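Local coordinates for trafficking protein B (Neisseria gonorrhoeae, PDB 2H1C) that serves as the toxin of a type II toxin-antitoxin system, a probable magnesium-dependent PIN-domain ribonuclease that forms a promoter-binding complex with its antitoxin, at residues D5-S10 / V118-T123; D32-A37 / R74-D79; A109-H114 / A129-F134. One frame throughout, in Å; residues are numbered along the deposited sequence.

Overall arrangement
All three contacts belong to one PIN domain and reach the same parallel sheet, whose strand order is 75-76, 33-36, 2-4, 117-119, 133-134. Contact 1 lies at its middle, contact 2 at the 75-76 border and contact 3 near 133-134; their centres are 12 to 14 Å apart. Contacts 1 and 3 meet through Val118: its CG2 is 3.4 Å from Ala111 CB. Contacts 2 and 3 converge on a magnesium ion, 2.6 Å from Ser36 OG and 2.7 Å from Thr110 OG1. Contact 1 brings in Asp5, a predicted magnesium ligand whose side chain is about 5 Å from that of Asp104 and from a bound magnesium.

Contact 1 of 3, residues D5-S10 / V118-T123; sequences DTNVIS and VATRDT. With SO4 (sulfate ion), chain D.
The amide of Asn7 and the guanidinium of Arg121 are flat groups with planes 59° apart, and they are used quite differently. At the guanidinium edge, in its plane, sits a sulfate, probably from the crystallisation liquor: NH1 of Arg121 donates to sulfate O4 at 2.8 Å, and NH2 of Arg121 to sulfate O2 at 2.9 Å. Arg14 also binds this anion, and Trp137 makes a cation-pi contact with Arg121. The amide of Asn7 instead turns to the backbone. Arg121 N donates to Asn7 OD1 at 2.8 Å, tilted 35° out of the amide plane. With chi1 at 61°, Asn7 CG is tucked between its own backbone N and carbonyl carbon, which brings the amide to Arg121 N and Thr120.

The carboxylate of Asp5 runs alongside Thr120, both side chains pointing the same way. Thr120 OG1 donates at 2.8 Å to Asp5 OD2, which accepts with its anti lone pair, the one turned away from OD1. The same hydroxyl oxygen accepts from Asp122 N at 3.2 Å, closing an ST turn, so Thr120 ties the turn to an aspartate predicted to bind magnesium and probably steadies its rotation. Asp5 is also gripped through its backbone: Asp5 N donates to Ala119 O at 3.0 Å, continuing the pairing of strands 2-4 and 117-119 up to the helix start. Next to Asn7 in the chain, Val8 sets CG2 3.6 Å from Thr120 CA.

In the fold, the contact joins the C-terminal ends of the central strand 2-4 and its neighbour 117-119, where active-site residues of PIN domains gather. Phe126 of helix 124-128 packs on Asp5 and Thr120, Ile107 of helix 102-114 touches Asp5, and helix 37-48 borders Thr6, whose hydroxyl is bonded to Glu42.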
ATOM      1  N   ASP A   5     -13.378   4.105  -4.105  1.00 10.86           N
ATOM      2  CA  ASP A   5     -12.462   4.602  -3.064  1.00 14.01           C
ATOM      3  C   ASP A   5     -13.180   4.364  -1.732  1.00 13.59           C
ATOM      4  O   ASP A   5     -14.402   4.218  -1.693  1.00 12.62           O
ATOM      5  CB  ASP A   5     -12.209   6.110  -3.301  1.00 17.58           C
ATOM      6  CG  ASP A   5     -10.993   6.667  -2.538  1.00 27.71           C
ATOM      7  OD1 ASP A   5     -10.094   5.897  -2.140  1.00 24.60           O
ATOM      8  OD2 ASP A   5     -10.929   7.913  -2.360  1.00 31.39           O
ATOM      9  N   THR A   6     -12.435   4.351  -0.634  1.00 10.51           N
ATOM     10  CA  THR A   6     -13.023   4.098   0.675  1.00 12.40           C
ATOM     11  C   THR A   6     -14.197   4.992   1.073  1.00 13.17           C
ATOM     12  O   THR A   6     -15.171   4.518   1.656  1.00 15.99           O
ATOM     13  CB  THR A   6     -11.949   4.215   1.768  1.00 16.65           C
ATOM     14  OG1 THR A   6     -10.870   3.335   1.447  1.00 19.45           O
ATOM     15  CG2 THR A   6     -12.514   3.851   3.123  1.00 16.63           C
ATOM     16  N   ASN A   7     -14.111   6.282   0.762  1.00 13.20           N
ATOM     17  CA  ASN A   7     -15.169   7.197   1.172  1.00 14.77           C
ATOM     18  C   ASN A   7     -16.503   6.963   0.471  1.00 16.42           C
ATOM     19  O   ASN A   7     -17.544   7.386   0.973  1.00 16.28           O
ATOM     20  CB  ASN A   7     -14.712   8.648   0.989  1.00 16.04           C
ATOM     21  CG  ASN A   7     -14.383   8.981  -0.457  1.00 20.19           C
ATOM     22  OD1 ASN A   7     -15.253   8.958  -1.329  1.00 22.18           O
ATOM     23  ND2 ASN A   7     -13.120   9.289  -0.717  1.00 28.22           N
ATOM     24  N   VAL A   8     -16.479   6.280  -0.668  1.00 14.61           N
ATOM     25  CA  VAL A   8     -17.710   6.005  -1.401  1.00 13.10           C
ATOM     26  C   VAL A   8     -18.363   4.724  -0.886  1.00 12.28           C
ATOM     27  O   VAL A   8     -19.546   4.718  -0.558  1.00 13.34           O
ATOM     28  CB  VAL A   8     -17.425   5.914  -2.919  1.00 13.99           C
ATOM     29  CG1 VAL A   8     -18.664   5.437  -3.668  1.00 16.36           C
ATOM     30  CG2 VAL A   8     -17.004   7.286  -3.432  1.00 17.19           C
ATOM     31  N   ILE A   9     -17.603   3.643  -0.771  1.00 14.08           N
ATOM     32  CA  ILE A   9     -18.202   2.415  -0.285  1.00 14.50           C
ATOM     33  C   ILE A   9     -18.647   2.568   1.175  1.00 15.20           C
ATOM     34  O   ILE A   9     -19.581   1.902   1.606  1.00 15.43           O
ATOM     35  CB  ILE A   9     -17.235   1.195  -0.470  1.00 19.88           C
ATOM     36  CG1 ILE A   9     -17.949  -0.096  -0.044  1.00 20.37           C
ATOM     37  CG2 ILE A   9     -15.944   1.416   0.300  1.00 19.78           C
ATOM     38  CD1 ILE A   9     -17.143  -1.349  -0.274  1.00 25.55           C
ATOM     39  N   SER A  10     -18.014   3.477   1.917  1.00 14.07           N
ATOM     40  CA  SER A  10     -18.368   3.707   3.325  1.00 16.87           C
ATOM     41  C   SER A  10     -19.599   4.604   3.525  1.00 16.07           C
ATOM     42  O   SER A  10     -20.235   4.566   4.575  1.00 17.05           O
ATOM     43  CB  SER A  10     -17.194   4.354   4.076  1.00 19.20           C
ATOM     44  OG  SER A  10     -16.017   3.572   3.978  1.00 27.35           O
ATOM     45  N   VAL A 118     -11.869   6.128 -10.989  1.00  9.04           N
ATOM     46  CA  VAL A 118     -11.961   6.132  -9.537  1.00 10.03           C
ATOM     47  C   VAL A 118     -13.206   6.883  -9.073  1.00  9.75           C
ATOM     48  O   VAL A 118     -13.460   8.005  -9.525  1.00 13.65           O
ATOM     49  CB  VAL A 118     -10.732   6.827  -8.891  1.00  9.88           C
ATOM     50  CG1 VAL A 118     -10.916   6.893  -7.363  1.00 10.35           C
ATOM     51  CG2 VAL A 118      -9.452   6.054  -9.226  1.00 12.68           C
ATOM     52  N   ALA A 119     -14.002   6.257  -8.209  1.00 11.19           N
ATOM     53  CA  ALA A 119     -15.191   6.909  -7.661  1.00  8.82           C
ATOM     54  C   ALA A 119     -14.740   7.387  -6.276  1.00 11.83           C
ATOM     55  O   ALA A 119     -14.349   6.567  -5.430  1.00 13.98           O
ATOM     56  CB  ALA A 119     -16.339   5.905  -7.527  1.00  9.17           C
ATOM     57  N   THR A 120     -14.802   8.696  -6.040  1.00 11.57           N
ATOM     58  CA  THR A 120     -14.353   9.259  -4.762  1.00 12.08           C
ATOM     59  C   THR A 120     -14.919  10.649  -4.511  1.00 14.29           C
ATOM     60  O   THR A 120     -15.253  11.358  -5.450  1.00 14.31           O
ATOM     61  CB  THR A 120     -12.828   9.394  -4.734  1.00 15.63           C
ATOM     62  OG1 THR A 120     -12.419   9.979  -3.491  1.00 18.03           O
ATOM     63  CG2 THR A 120     -12.358  10.276  -5.881  1.00 17.46           C
ATOM     64  N   ARG A 121     -15.017  11.024  -3.239  1.00 15.18           N
ATOM     65  CA  ARG A 121     -15.526  12.346  -2.882  1.00 20.98           C
ATOM     66  C   ARG A 121     -14.423  13.395  -3.058  1.00 21.65           C
ATOM     67  O   ARG A 121     -14.695  14.554  -3.381  1.00 23.70           O
ATOM     68  CB  ARG A 121     -15.998  12.350  -1.432  1.00 21.48           C
ATOM     69  CG  ARG A 121     -16.763  13.617  -1.051  1.00 26.97           C
ATOM     70  CD  ARG A 121     -17.298  13.537   0.367  1.00 27.52           C
ATOM     71  NE  ARG A 121     -18.309  14.565   0.612  1.00 32.56           N
ATOM     72  CZ  ARG A 121     -18.984  14.689   1.751  1.00 32.73           C
ATOM     73  NH1 ARG A 121     -18.755  13.850   2.752  1.00 33.43           N
ATOM     74  NH2 ARG A 121     -19.893  15.645   1.886  1.00 34.71           N
ATOM     75  N   ASP A 122     -13.181  12.968  -2.834  1.00 23.89           N
ATOM     76  CA  ASP A 122     -11.999  13.829  -2.943  1.00 26.88           C
ATOM     77  C   ASP A 122     -11.267  13.578  -4.256  1.00 25.95           C
ATOM     78  O   ASP A 122     -10.358  12.746  -4.317  1.00 24.73           O
ATOM     79  CB  ASP A 122     -11.046  13.550  -1.779  1.00 32.67           C
ATOM     80  CG  ASP A 122     -11.638  13.922  -0.436  1.00 40.04           C
ATOM     81  OD1 ASP A 122     -11.051  13.526   0.592  1.00 44.64           O
ATOM     82  OD2 ASP A 122     -12.680  14.617  -0.400  1.00 42.67           O
ATOM     83  N   THR A 123     -11.651  14.316  -5.293  1.00 21.15           N
ATOM     84  CA  THR A 123     -11.078  14.162  -6.619  1.00 23.75           C
ATOM     85  C   THR A 123      -9.718  14.834  -6.829  1.00 24.85           C
ATOM     86  O   THR A 123      -9.018  14.532  -7.795  1.00 25.32           O
ATOM     87  CB  THR A 123     -12.053  14.697  -7.679  1.00 26.45           C
ATOM     88  OG1 THR A 123     -12.260  16.104  -7.476  1.00 25.54           O
ATOM     89  CG2 THR A 123     -13.393  13.981  -7.560  1.00 25.45           C
TER
HETATM   90  S   SO4 D 201     -21.068  15.321   5.392  1.00 54.59           S
HETATM   91  O1  SO4 D 201     -20.551  15.027   6.662  1.00 55.55           O
HETATM   92  O2  SO4 D 201     -20.314  16.384   4.694  1.00 55.09           O
HETATM   93  O3  SO4 D 201     -22.387  15.821   5.406  1.00 58.00           O
HETATM   94  O4  SO4 D 201     -20.867  14.227   4.519  1.00 57.04           O

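Contact 2 of 3, residues D32-A37 / R74-D79; sequences DVYLSA and RILPFD. With MG (magnesium ion), chain H.
Arg74 lies across the ring of Tyr34, where strand 75-76 pairs in parallel with strand 33-36 at one border of the PIN-domain sheet. Its CB is 3.5 Å from Tyr34 CD2, and CG is 3.8 Å from Tyr34 CE2, at the rim. CD stands above the ring face, displaced toward the rim, in a CH-pi contact 4.1 Å from the Tyr34 centroid. The bend at chi3 (-48°) stands the guanidinium steeply on the ring, planes 78° apart, with CZ 6.0 Å from the Tyr34 centroid, at most a weak cation-pi attraction, and points its NE edge at Val33. There NE of Arg74 donates to Val33 O at 2.7 Å, nearly in the guanidinium plane, and NH2 adds a weak bond to the same oxygen while also bonding Leu70 O.

Beyond the arginine the backbones take over: Leu35 N bonds to Arg74 O, Leu76 N to Leu35 O and Ala37 N to Leu76 O. Leu35 and Ile75 share one sheet face. Ser36 and Leu76 share the other, where Leu76 CD1 rests 3.9 Å from Tyr34 CB.

Ala37 and the 77-79 turn also pack on the second subunit. Ser36 OG caps the following helix at Ile38 N and binds a magnesium ion at 2.6 Å.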
ATOM      1  N   ASP A  32     -18.613  -4.903 -12.933  1.00 14.28           N
ATOM      2  CA  ASP A  32     -17.781  -3.821 -13.440  1.00 12.27           C
ATOM      3  C   ASP A  32     -17.231  -2.941 -12.315  1.00 10.32           C
ATOM      4  O   ASP A  32     -16.647  -1.889 -12.581  1.00 14.44           O
ATOM      5  CB  ASP A  32     -18.592  -2.935 -14.408  1.00 17.46           C
ATOM      6  CG  ASP A  32     -19.106  -3.699 -15.630  1.00 21.10           C
ATOM      7  OD1 ASP A  32     -18.798  -4.902 -15.781  1.00 19.16           O
ATOM      8  OD2 ASP A  32     -19.830  -3.080 -16.445  1.00 21.84           O
ATOM      9  N   VAL A  33     -17.427  -3.365 -11.065  1.00 10.20           N
ATOM     10  CA  VAL A  33     -16.954  -2.577  -9.931  1.00  8.50           C
ATOM     11  C   VAL A  33     -15.855  -3.316  -9.180  1.00  8.28           C
ATOM     12  O   VAL A  33     -16.017  -4.480  -8.812  1.00 11.02           O
ATOM     13  CB  VAL A  33     -18.115  -2.246  -8.978  1.00  8.05           C
ATOM     14  CG1 VAL A  33     -17.634  -1.305  -7.882  1.00 12.14           C
ATOM     15  CG2 VAL A  33     -19.255  -1.592  -9.763  1.00 11.76           C
ATOM     16  N   TYR A  34     -14.736  -2.629  -8.952  1.00  8.82           N
ATOM     17  CA  TYR A  34     -13.573  -3.213  -8.271  1.00  9.68           C
ATOM     18  C   TYR A  34     -13.181  -2.491  -6.973  1.00  8.20           C
ATOM     19  O   TYR A  34     -13.582  -1.345  -6.724  1.00  9.25           O
ATOM     20  CB  TYR A  34     -12.357  -3.163  -9.204  1.00  8.54           C
ATOM     21  CG  TYR A  34     -12.508  -3.976 -10.467  1.00  9.74           C
ATOM     22  CD1 TYR A  34     -13.338  -3.543 -11.509  1.00 12.83           C
ATOM     23  CD2 TYR A  34     -11.883  -5.216 -10.586  1.00  8.15           C
ATOM     24  CE1 TYR A  34     -13.548  -4.329 -12.636  1.00 13.78           C
ATOM     25  CE2 TYR A  34     -12.087  -6.026 -11.715  1.00 13.19           C
ATOM     26  CZ  TYR A  34     -12.924  -5.574 -12.732  1.00 16.90           C
ATOM     27  OH  TYR A  34     -13.165  -6.380 -13.829  1.00 17.90           O
ATOM     28  N   LEU A  35     -12.386  -3.174  -6.147  1.00  9.30           N
ATOM     29  CA  LEU A  35     -11.867  -2.593  -4.912  1.00 10.20           C
ATOM     30  C   LEU A  35     -10.361  -2.851  -4.887  1.00 10.72           C
ATOM     31  O   LEU A  35      -9.906  -3.913  -5.323  1.00 10.94           O
ATOM     32  CB  LEU A  35     -12.479  -3.258  -3.673  1.00  9.18           C
ATOM     33  CG  LEU A  35     -13.955  -3.070  -3.337  1.00 13.68           C
ATOM     34  CD1 LEU A  35     -14.289  -3.876  -2.078  1.00 17.23           C
ATOM     35  CD2 LEU A  35     -14.247  -1.592  -3.100  1.00 17.12           C
ATOM     36  N   SER A  36      -9.593  -1.884  -4.403  1.00  9.85           N
ATOM     37  CA  SER A  36      -8.153  -2.086  -4.261  1.00 10.62           C
ATOM     38  C   SER A  36      -7.969  -2.800  -2.937  1.00  9.30           C
ATOM     39  O   SER A  36      -8.731  -2.565  -1.992  1.00  8.78           O
ATOM     40  CB  SER A  36      -7.412  -0.751  -4.186  1.00 13.72           C
ATOM     41  OG  SER A  36      -6.144  -0.928  -3.555  1.00 13.82           O
ATOM     42  N   ALA A  37      -6.960  -3.661  -2.852  1.00  8.19           N
ATOM     43  CA  ALA A  37      -6.682  -4.343  -1.605  1.00 11.91           C
ATOM     44  C   ALA A  37      -6.391  -3.289  -0.511  1.00 10.97           C
ATOM     45  O   ALA A  37      -6.594  -3.538   0.671  1.00  9.21           O
ATOM     46  CB  ALA A  37      -5.480  -5.284  -1.788  1.00  9.50           C
ATOM     47  N   ARG A  74     -12.404  -9.558  -7.668  1.00 10.56           N
ATOM     48  CA  ARG A  74     -12.216  -8.169  -8.106  1.00 10.67           C
ATOM     49  C   ARG A  74     -11.597  -7.250  -7.031  1.00 11.97           C
ATOM     50  O   ARG A  74     -11.857  -6.030  -6.991  1.00 10.01           O
ATOM     51  CB  ARG A  74     -13.547  -7.580  -8.612  1.00 10.93           C
ATOM     52  CG  ARG A  74     -14.233  -8.453  -9.693  1.00 16.46           C
ATOM     53  CD  ARG A  74     -15.350  -7.711 -10.455  1.00 16.34           C
ATOM     54  NE  ARG A  74     -16.242  -7.026  -9.536  1.00 14.42           N
ATOM     55  CZ  ARG A  74     -17.125  -7.631  -8.757  1.00 17.81           C
ATOM     56  NH1 ARG A  74     -17.262  -8.947  -8.799  1.00 18.79           N
ATOM     57  NH2 ARG A  74     -17.821  -6.922  -7.883  1.00 15.44           N
ATOM     58  N   ILE A  75     -10.800  -7.849  -6.147  1.00  9.70           N
ATOM     59  CA  ILE A  75     -10.071  -7.096  -5.120  1.00 11.02           C
ATOM     60  C   ILE A  75      -8.669  -7.079  -5.725  1.00 11.97           C
ATOM     61  O   ILE A  75      -7.967  -8.100  -5.761  1.00 12.53           O
ATOM     62  CB  ILE A  75     -10.109  -7.831  -3.769  1.00 12.96           C
ATOM     63  CG1 ILE A  75     -11.552  -7.836  -3.258  1.00 11.53           C
ATOM     64  CG2 ILE A  75      -9.187  -7.158  -2.737  1.00 15.51           C
ATOM     65  CD1 ILE A  75     -11.745  -8.546  -1.938  1.00 12.58           C
ATOM     66  N   LEU A  76      -8.279  -5.911  -6.213  1.00  8.74           N
ATOM     67  CA  LEU A  76      -7.007  -5.730  -6.915  1.00  9.92           C
ATOM     68  C   LEU A  76      -5.779  -5.502  -6.056  1.00 10.63           C
ATOM     69  O   LEU A  76      -5.744  -4.579  -5.255  1.00 12.25           O
ATOM     70  CB  LEU A  76      -7.148  -4.568  -7.890  1.00  9.14           C
ATOM     71  CG  LEU A  76      -8.341  -4.685  -8.860  1.00  9.15           C
ATOM     72  CD1 LEU A  76      -8.524  -3.368  -9.608  1.00 10.05           C
ATOM     73  CD2 LEU A  76      -8.086  -5.836  -9.819  1.00 13.61           C
ATOM     74  N   PRO A  77      -4.728  -6.314  -6.245  1.00  9.25           N
ATOM     75  CA  PRO A  77      -3.541  -6.097  -5.405  1.00 11.39           C
ATOM     76  C   PRO A  77      -2.630  -4.949  -5.827  1.00 10.26           C
ATOM     77  O   PRO A  77      -2.699  -4.466  -6.958  1.00 11.52           O
ATOM     78  CB  PRO A  77      -2.818  -7.451  -5.479  1.00 12.67           C
ATOM     79  CG  PRO A  77      -3.091  -7.883  -6.897  1.00 13.19           C
ATOM     80  CD  PRO A  77      -4.588  -7.533  -7.064  1.00 15.24           C
ATOM     81  N   PHE A  78      -1.807  -4.476  -4.889  1.00 11.07           N
ATOM     82  CA  PHE A  78      -0.824  -3.450  -5.211  1.00  9.58           C
ATOM     83  C   PHE A  78       0.413  -4.337  -5.459  1.00  9.67           C
ATOM     84  O   PHE A  78       1.047  -4.804  -4.512  1.00 11.45           O
ATOM     85  CB  PHE A  78      -0.552  -2.510  -4.025  1.00 10.11           C
ATOM     86  CG  PHE A  78       0.391  -1.383  -4.363  1.00 10.08           C
ATOM     87  CD1 PHE A  78      -0.086  -0.197  -4.928  1.00  8.50           C
ATOM     88  CD2 PHE A  78       1.767  -1.535  -4.195  1.00  9.43           C
ATOM     89  CE1 PHE A  78       0.799   0.825  -5.324  1.00  6.91           C
ATOM     90  CE2 PHE A  78       2.663  -0.526  -4.586  1.00  9.94           C
ATOM     91  CZ  PHE A  78       2.183   0.655  -5.150  1.00 10.21           C
ATOM     92  N   ASP A  79       0.724  -4.590  -6.727  1.00 11.99           N
ATOM     93  CA  ASP A  79       1.851  -5.442  -7.093  1.00 13.45           C
ATOM     94  C   ASP A  79       2.967  -4.686  -7.821  1.00 12.40           C
ATOM     95  O   ASP A  79       2.939  -3.464  -7.907  1.00 12.55           O
ATOM     96  CB  ASP A  79       1.353  -6.599  -7.964  1.00 16.94           C
ATOM     97  CG  ASP A  79       0.571  -6.121  -9.173  1.00 22.37           C
ATOM     98  OD1 ASP A  79       0.655  -4.915  -9.496  1.00 22.12           O
ATOM     99  OD2 ASP A  79      -0.127  -6.952  -9.802  1.00 27.80           O
TER
HETATM  100 MG    MG H 205      -4.347  -1.988  -5.097  1.00 20.98          MG

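Contact 3 of 3, residues A109-H114 / A129-F134; sequences ATAKQH and ADVAVF
Lys112 lays its aliphatic chain against Val131, and its CE comes within 3.6 Å of Val131 CG2. Segment 129-134 begins with the Schellman motif that ends helix 124-128: Asp130 takes up a positive phi (60°) and turns the backbone toward strand 133-134 of the PIN-domain sheet. Helix 102-114 thus packs one flank against the turn that leads to the last strand of that sheet.

Val131 is shared between two helix residues through its two methyls. CG2 meets Lys112, at CB as well as at CE, while CG1 meets Ala111 CB at 3.9 Å. With chi1 at 176°, CG1 lies opposite the backbone N, and the two methyls touch successive helix residues. Ala111 in turn touches Val118 of strand 117-119, which puts its small methyl between the central sheet and the turn. Ile89 of helix 80-94 also touches Ala129, adding to the apolar packing.

The helix residue Thr110 points elsewhere: its OG1 bonds to Tyr106 O one turn back and lies among the residues round a bound magnesium, with Ser36 and Leu76. Farther on, Ala132 and Phe134 pair with Val118 by backbone bonds, so the segment soon becomes part of the sheet.

The polar end of Lys112 completes the contact. Its chain leaves the helix extended and then bends at chi3 (-74°), which carries the ammonium over the end of helix 124-128. That is where the partial negative charge of a helix end would be felt, so the positive group is probably well placed. Asp130 adds an opposite charge nearby, but the charged atoms do not meet: its OD2 stays 5.4 Å from Lys112 NZ, so there is no salt bridge. Instead, NZ of Lys112 donates to Ala129 O at 3.0 Å, approaching nearly along the C=O axis.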
ATOM      1  N   ALA A 109      -2.817   4.588  -8.822  1.00 11.33           N
ATOM      2  CA  ALA A 109      -1.969   3.718  -9.647  1.00 10.97           C
ATOM      3  C   ALA A 109      -2.687   2.405  -9.992  1.00  9.95           C
ATOM      4  O   ALA A 109      -2.534   1.876 -11.096  1.00 12.15           O
ATOM      5  CB  ALA A 109      -0.639   3.418  -8.918  1.00  8.76           C
ATOM      6  N   THR A 110      -3.470   1.883  -9.053  1.00  9.17           N
ATOM      7  CA  THR A 110      -4.218   0.650  -9.292  1.00 10.40           C
ATOM      8  C   THR A 110      -5.236   0.895 -10.405  1.00 10.43           C
ATOM      9  O   THR A 110      -5.353   0.106 -11.339  1.00 10.96           O
ATOM     10  CB  THR A 110      -4.951   0.176  -8.006  1.00 11.56           C
ATOM     11  OG1 THR A 110      -3.981  -0.109  -6.981  1.00 11.68           O
ATOM     12  CG2 THR A 110      -5.786  -1.085  -8.292  1.00  8.40           C
ATOM     13  N   ALA A 111      -5.939   2.024 -10.327  1.00 11.89           N
ATOM     14  CA  ALA A 111      -6.937   2.362 -11.334  1.00 11.09           C
ATOM     15  C   ALA A 111      -6.307   2.553 -12.715  1.00 13.08           C
ATOM     16  O   ALA A 111      -6.812   2.041 -13.712  1.00 14.41           O
ATOM     17  CB  ALA A 111      -7.687   3.627 -10.919  1.00  9.67           C
ATOM     18  N   LYS A 112      -5.194   3.275 -12.781  1.00 17.12           N
ATOM     19  CA  LYS A 112      -4.542   3.507 -14.069  1.00 17.46           C
ATOM     20  C   LYS A 112      -4.068   2.193 -14.680  1.00 20.09           C
ATOM     21  O   LYS A 112      -4.230   1.961 -15.883  1.00 16.16           O
ATOM     22  CB  LYS A 112      -3.362   4.476 -13.906  1.00 22.18           C
ATOM     23  CG  LYS A 112      -2.559   4.697 -15.185  1.00 26.66           C
ATOM     24  CD  LYS A 112      -1.620   5.895 -15.087  1.00 31.51           C
ATOM     25  CE  LYS A 112      -2.383   7.210 -15.169  1.00 36.15           C
ATOM     26  NZ  LYS A 112      -1.483   8.408 -15.247  1.00 37.38           N
ATOM     27  N   GLN A 113      -3.492   1.328 -13.847  1.00 18.67           N
ATOM     28  CA  GLN A 113      -2.988   0.038 -14.305  1.00 22.23           C
ATOM     29  C   GLN A 113      -4.089  -0.828 -14.916  1.00 22.72           C
ATOM     30  O   GLN A 113      -3.843  -1.559 -15.880  1.00 19.11           O
ATOM     31  CB  GLN A 113      -2.331  -0.689 -13.130  1.00 25.12           C
ATOM     32  CG  GLN A 113      -1.290  -1.715 -13.517  1.00 35.12           C
ATOM     33  CD  GLN A 113      -1.895  -3.019 -13.937  1.00 38.79           C
ATOM     34  OE1 GLN A 113      -2.779  -3.542 -13.260  1.00 44.37           O
ATOM     35  NE2 GLN A 113      -1.415  -3.570 -15.048  1.00 39.36           N
ATOM     36  N   HIS A 114      -5.304  -0.722 -14.371  1.00 17.58           N
ATOM     37  CA  HIS A 114      -6.445  -1.514 -14.841  1.00 18.51           C
ATOM     38  C   HIS A 114      -7.460  -0.756 -15.692  1.00 18.82           C
ATOM     39  O   HIS A 114      -8.537  -1.281 -15.986  1.00 17.36           O
ATOM     40  CB  HIS A 114      -7.168  -2.121 -13.636  1.00 21.47           C
ATOM     41  CG  HIS A 114      -6.355  -3.128 -12.898  1.00 21.09           C
ATOM     42  ND1 HIS A 114      -6.185  -4.422 -13.350  1.00 25.22           N
ATOM     43  CD2 HIS A 114      -5.634  -3.037 -11.754  1.00 24.58           C
ATOM     44  CE1 HIS A 114      -5.398  -5.079 -12.520  1.00 24.04           C
ATOM     45  NE2 HIS A 114      -5.048  -4.259 -11.540  1.00 24.22           N
ATOM     46  N   ALA A 129      -3.088  12.900 -10.696  1.00 29.55           N
ATOM     47  CA  ALA A 129      -2.531  11.612 -11.102  1.00 30.48           C
ATOM     48  C   ALA A 129      -2.904  11.328 -12.558  1.00 31.12           C
ATOM     49  O   ALA A 129      -2.482  10.324 -13.132  1.00 31.25           O
ATOM     50  CB  ALA A 129      -3.063  10.501 -10.198  1.00 28.43           C
ATOM     51  N   ASP A 130      -3.692  12.218 -13.156  1.00 32.51           N
ATOM     52  CA  ASP A 130      -4.118  12.037 -14.540  1.00 32.34           C
ATOM     53  C   ASP A 130      -4.896  10.734 -14.715  1.00 30.62           C
ATOM     54  O   ASP A 130      -4.714  10.008 -15.698  1.00 32.16           O
ATOM     55  CB  ASP A 130      -2.902  12.042 -15.479  1.00 40.00           C
ATOM     56  CG  ASP A 130      -2.395  13.447 -15.775  1.00 45.23           C
ATOM     57  OD1 ASP A 130      -3.124  14.213 -16.449  1.00 47.53           O
ATOM     58  OD2 ASP A 130      -1.268  13.783 -15.337  1.00 48.30           O
ATOM     59  N   VAL A 131      -5.752  10.424 -13.744  1.00 24.75           N
ATOM     60  CA  VAL A 131      -6.568   9.216 -13.819  1.00 23.76           C
ATOM     61  C   VAL A 131      -8.025   9.661 -13.852  1.00 20.37           C
ATOM     62  O   VAL A 131      -8.380  10.659 -13.230  1.00 19.41           O
ATOM     63  CB  VAL A 131      -6.331   8.286 -12.595  1.00 23.30           C
ATOM     64  CG1 VAL A 131      -7.257   7.091 -12.657  1.00 27.25           C
ATOM     65  CG2 VAL A 131      -4.887   7.808 -12.583  1.00 26.44           C
ATOM     66  N   ALA A 132      -8.861   8.940 -14.593  1.00 18.12           N
ATOM     67  CA  ALA A 132     -10.277   9.301 -14.680  1.00 19.28           C
ATOM     68  C   ALA A 132     -10.925   9.207 -13.301  1.00 19.60           C
ATOM     69  O   ALA A 132     -10.615   8.304 -12.515  1.00 17.14           O
ATOM     70  CB  ALA A 132     -10.989   8.384 -15.647  1.00 19.95           C
ATOM     71  N   VAL A 133     -11.828  10.131 -13.004  1.00 16.22           N
ATOM     72  CA  VAL A 133     -12.474  10.105 -11.710  1.00 19.68           C
ATOM     73  C   VAL A 133     -13.922  10.532 -11.776  1.00 20.27           C
ATOM     74  O   VAL A 133     -14.336  11.247 -12.702  1.00 20.54           O
ATOM     75  CB  VAL A 133     -11.721  11.007 -10.700  1.00 23.38           C
ATOM     76  CG1 VAL A 133     -10.323  10.497 -10.524  1.00 26.54           C
ATOM     77  CG2 VAL A 133     -11.685  12.449 -11.199  1.00 25.16           C
ATOM     78  N   PHE A 134     -14.703  10.068 -10.809  1.00 14.80           N
ATOM     79  CA  PHE A 134     -16.100  10.449 -10.741  1.00 18.58           C
ATOM     80  C   PHE A 134     -16.488  10.641  -9.288  1.00 18.64           C
ATOM     81  O   PHE A 134     -16.199   9.794  -8.442  1.00 17.02           O
ATOM     82  CB  PHE A 134     -17.009   9.400 -11.378  1.00 19.44           C
ATOM     83  CG  PHE A 134     -18.467   9.750 -11.279  1.00 20.02           C
ATOM     84  CD1 PHE A 134     -18.976  10.847 -11.971  1.00 23.31           C
ATOM     85  CD2 PHE A 134     -19.314   9.028 -10.447  1.00 19.13           C
ATOM     86  CE1 PHE A 134     -20.314  11.225 -11.830  1.00 26.23           C
ATOM     87  CE2 PHE A 134     -20.649   9.395 -10.297  1.00 22.25           C
ATOM     88  CZ  PHE A 134     -21.151  10.493 -10.989  1.00 25.48           C
TER